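Local structure of tubulin-specific chaperone (Trypanosoma brucei, 4B6W) at residues L7-S12 and V80-P85. The protein probably binds alpha-tubulin and microtubule plus ends as tubulin-binding cofactor B, a tubulin-folding chaperone of which this chain is the ubiquitin-like domain. Sequence-based numbering, arbitrary orientation.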
ATOM      1  N   LEU A   7       5.902  -4.109  -0.239  1.00 26.57           N
ATOM      2  CA  LEU A   7       5.003  -3.829   0.865  1.00 26.55           C
ATOM      3  C   LEU A   7       5.784  -3.995   2.135  1.00 27.93           C
ATOM      4  O   LEU A   7       6.519  -4.995   2.301  1.00 28.77           O
ATOM      5  CB  LEU A   7       3.826  -4.782   0.896  1.00 26.69           C
ATOM      6  CG  LEU A   7       2.886  -4.894  -0.289  1.00 26.27           C
ATOM      7  CD1 LEU A   7       1.860  -6.016  -0.028  1.00 26.76           C
ATOM      8  CD2 LEU A   7       2.198  -3.575  -0.527  1.00 25.68           C
ATOM      9  N   THR A   8       5.603  -3.010   3.012  1.00 27.22           N
ATOM     10  CA  THR A   8       6.106  -3.023   4.363  1.00 28.53           C
ATOM     11  C   THR A   8       4.903  -2.877   5.319  1.00 28.12           C
ATOM     12  O   THR A   8       3.806  -2.550   4.892  1.00 27.78           O
ATOM     13  CB  THR A   8       7.112  -1.887   4.584  1.00 28.81           C
ATOM     14  OG1 THR A   8       6.466  -0.628   4.318  1.00 28.29           O
ATOM     15  CG2 THR A   8       8.319  -2.039   3.661  1.00 29.87           C
ATOM     16  N   HIS A   9       5.133  -3.118   6.606  1.00 28.85           N
ATOM     17  CA  HIS A   9       4.058  -3.169   7.590  1.00 29.17           C
ATOM     18  C   HIS A   9       4.493  -2.521   8.888  1.00 28.37           C
ATOM     19  O   HIS A   9       5.471  -2.936   9.450  1.00 28.84           O
ATOM     20  CB  HIS A   9       3.682  -4.637   7.858  1.00 31.19           C
ATOM     21  CG  HIS A   9       2.459  -4.787   8.710  1.00 33.74           C
ATOM     22  ND1 HIS A   9       2.420  -5.595   9.829  1.00 36.60           N
ATOM     23  CD2 HIS A   9       1.232  -4.215   8.615  1.00 33.35           C
ATOM     24  CE1 HIS A   9       1.219  -5.511  10.379  1.00 37.76           C
ATOM     25  NE2 HIS A   9       0.486  -4.665   9.672  1.00 35.34           N
ATOM     26  N   SER A  10       3.734  -1.548   9.382  1.00 27.64           N
ATOM     27  CA  SER A  10       4.100  -0.788  10.591  1.00 28.38           C
ATOM     28  C   SER A  10       4.195  -1.596  11.890  1.00 30.44           C
ATOM     29  O   SER A  10       4.767  -1.104  12.870  1.00 31.37           O
ATOM     30  CB  SER A  10       3.128   0.379  10.819  1.00 28.42           C
ATOM     31  OG  SER A  10       1.872  -0.041  11.316  1.00 29.53           O
ATOM     32  N   ALA A  11       3.639  -2.812  11.903  1.00 31.56           N
ATOM     33  CA  ALA A  11       3.552  -3.633  13.102  1.00 34.28           C
ATOM     34  C   ALA A  11       4.286  -4.936  12.944  1.00 36.17           C
ATOM     35  O   ALA A  11       4.077  -5.837  13.727  1.00 38.99           O
ATOM     36  CB  ALA A  11       2.114  -3.908  13.430  1.00 35.06           C
ATOM     37  N   SER A  12       5.164  -5.063  11.957  1.00 36.21           N
ATOM     38  CA  SER A  12       5.953  -6.290  11.840  1.00 38.67           C
ATOM     39  C   SER A  12       7.250  -6.077  11.098  1.00 39.01           C
ATOM     40  O   SER A  12       7.508  -5.017  10.516  1.00 35.63           O
ATOM     41  CB  SER A  12       5.135  -7.429  11.165  1.00 39.80           C
ATOM     42  OG  SER A  12       5.091  -7.343   9.749  1.00 37.33           O
ATOM     43  N   VAL A  80       2.106  -0.256   5.083  1.00 26.65           N
ATOM     44  CA  VAL A  80       0.817  -0.496   5.725  1.00 27.32           C
ATOM     45  C   VAL A  80       0.842  -0.080   7.214  1.00 28.21           C
ATOM     46  O   VAL A  80       1.545  -0.692   8.021  1.00 28.93           O
ATOM     47  CB  VAL A  80       0.410  -1.992   5.566  1.00 27.94           C
ATOM     48  CG1 VAL A  80      -0.933  -2.267   6.202  1.00 28.68           C
ATOM     49  CG2 VAL A  80       0.420  -2.376   4.081  1.00 27.40           C
ATOM     50  N   VAL A  81       0.082   0.957   7.565  1.00 27.85           N
ATOM     51  CA  VAL A  81       0.004   1.387   8.935  1.00 29.69           C
ATOM     52  C   VAL A  81      -1.176   0.675   9.600  1.00 31.59           C
ATOM     53  O   VAL A  81      -2.291   0.728   9.118  1.00 31.50           O
ATOM     54  CB  VAL A  81      -0.109   2.922   9.068  1.00 30.25           C
ATOM     55  CG1 VAL A  81       0.027   3.320  10.541  1.00 31.70           C
ATOM     56  CG2 VAL A  81       0.947   3.609   8.223  1.00 28.26           C
ATOM     57  N   ASP A  82      -0.889  -0.023  10.689  1.00 33.88           N
ATOM     58  CA  ASP A  82      -1.830  -0.894  11.360  1.00 37.34           C
ATOM     59  C   ASP A  82      -2.480  -0.126  12.507  1.00 40.66           C
ATOM     60  O   ASP A  82      -1.794   0.259  13.468  1.00 41.82           O
ATOM     61  CB  ASP A  82      -1.108  -2.135  11.898  1.00 39.10           C
ATOM     62  CG  ASP A  82      -2.072  -3.217  12.403  1.00 42.64           C
ATOM     63  OD1 ASP A  82      -2.967  -2.892  13.188  1.00 45.22           O
ATOM     64  OD2 ASP A  82      -1.946  -4.403  12.013  1.00 44.61           O
ATOM     65  N   LEU A  83      -3.793   0.076  12.404  1.00 43.05           N
ATOM     66  CA  LEU A  83      -4.580   0.793  13.419  1.00 48.04           C
ATOM     67  C   LEU A  83      -5.482  -0.109  14.298  1.00 52.75           C
ATOM     68  O   LEU A  83      -6.291   0.412  15.082  1.00 55.21           O
ATOM     69  CB  LEU A  83      -5.472   1.842  12.736  1.00 48.45           C
ATOM     70  CG  LEU A  83      -4.825   3.101  12.147  1.00 46.89           C
ATOM     71  CD1 LEU A  83      -3.913   2.777  11.011  1.00 43.70           C
ATOM     72  CD2 LEU A  83      -5.923   4.082  11.688  1.00 48.92           C
ATOM     73  N   GLN A  84      -5.359  -1.435  14.195  1.00 55.28           N
ATOM     74  CA  GLN A  84      -6.351  -2.305  14.837  1.00 62.89           C
ATOM     75  C   GLN A  84      -6.169  -2.278  16.351  1.00 69.03           C
ATOM     76  O   GLN A  84      -5.045  -2.324  16.835  1.00 66.70           O
ATOM     77  CB  GLN A  84      -6.377  -3.737  14.257  1.00 61.65           C
ATOM     78  CG  GLN A  84      -5.220  -4.664  14.600  1.00 61.33           C
ATOM     79  CD  GLN A  84      -5.320  -6.020  13.878  1.00 60.52           C
ATOM     80  OE1 GLN A  84      -6.172  -6.848  14.202  1.00 62.20           O
ATOM     81  NE2 GLN A  84      -4.433  -6.250  12.911  1.00 57.83           N
ATOM     82  N   PRO A  85      -7.280  -2.171  17.100  1.00 79.29           N
ATOM     83  CA  PRO A  85      -7.149  -1.975  18.540  1.00 86.58           C
ATOM     84  C   PRO A  85      -6.872  -3.270  19.312  1.00 94.61           C
ATOM     85  O   PRO A  85      -6.748  -4.340  18.711  1.00 87.50           O
ATOM     86  CB  PRO A  85      -8.504  -1.363  18.938  1.00 89.46           C
ATOM     87  CG  PRO A  85      -9.407  -1.483  17.717  1.00 87.02           C
ATOM     88  CD  PRO A  85      -8.693  -2.307  16.701  1.00 81.95           C
TER
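His-9 and Val-80 form a parallel bridge between the C-terminal ends of the first and last strands, neighbours in the middle of the sheet of the ubiquitin-like fold. Val-80 N donates to Thr-8 O (2.9 Å), and Ser-10 N donates to Val-80 O (2.7 Å), so both N and O of Val-80 are gripped by the first strand and its end. The tight, buried part lies on the face that carries His-9 and Val-80. There His-9 CD2 packs against Val-80 CG1 (3.8 Å), and Phe-38 stacks on the imidazole. CG of His-9 stands anti to the backbone N (chi1 -172°). The hydrogen bond from His-9 NE2 to Asp-82 OD2 is weak, long and bent (3.4 Å). Thr-40 OG1 hydrogen-bonds both atoms. Past the bridge the first strand ends, and the contact opens to solvent. A type I turn from His-9 to Ser-12 leads the chain away, and Ala-11 CB merely touches Asp-82 CB (4.0 Å). On this looser side the side chain of Ser-10 carries the pairing one step further: its OG accepts from Asp-82 N at 2.8 Å. Asp-82 OD1 accepts from Gln-84 N in an Asx turn (3.0 Å), while Gln-84 NE2 meets the syn lone pair of Asp-82 OD2 at 3.2 Å.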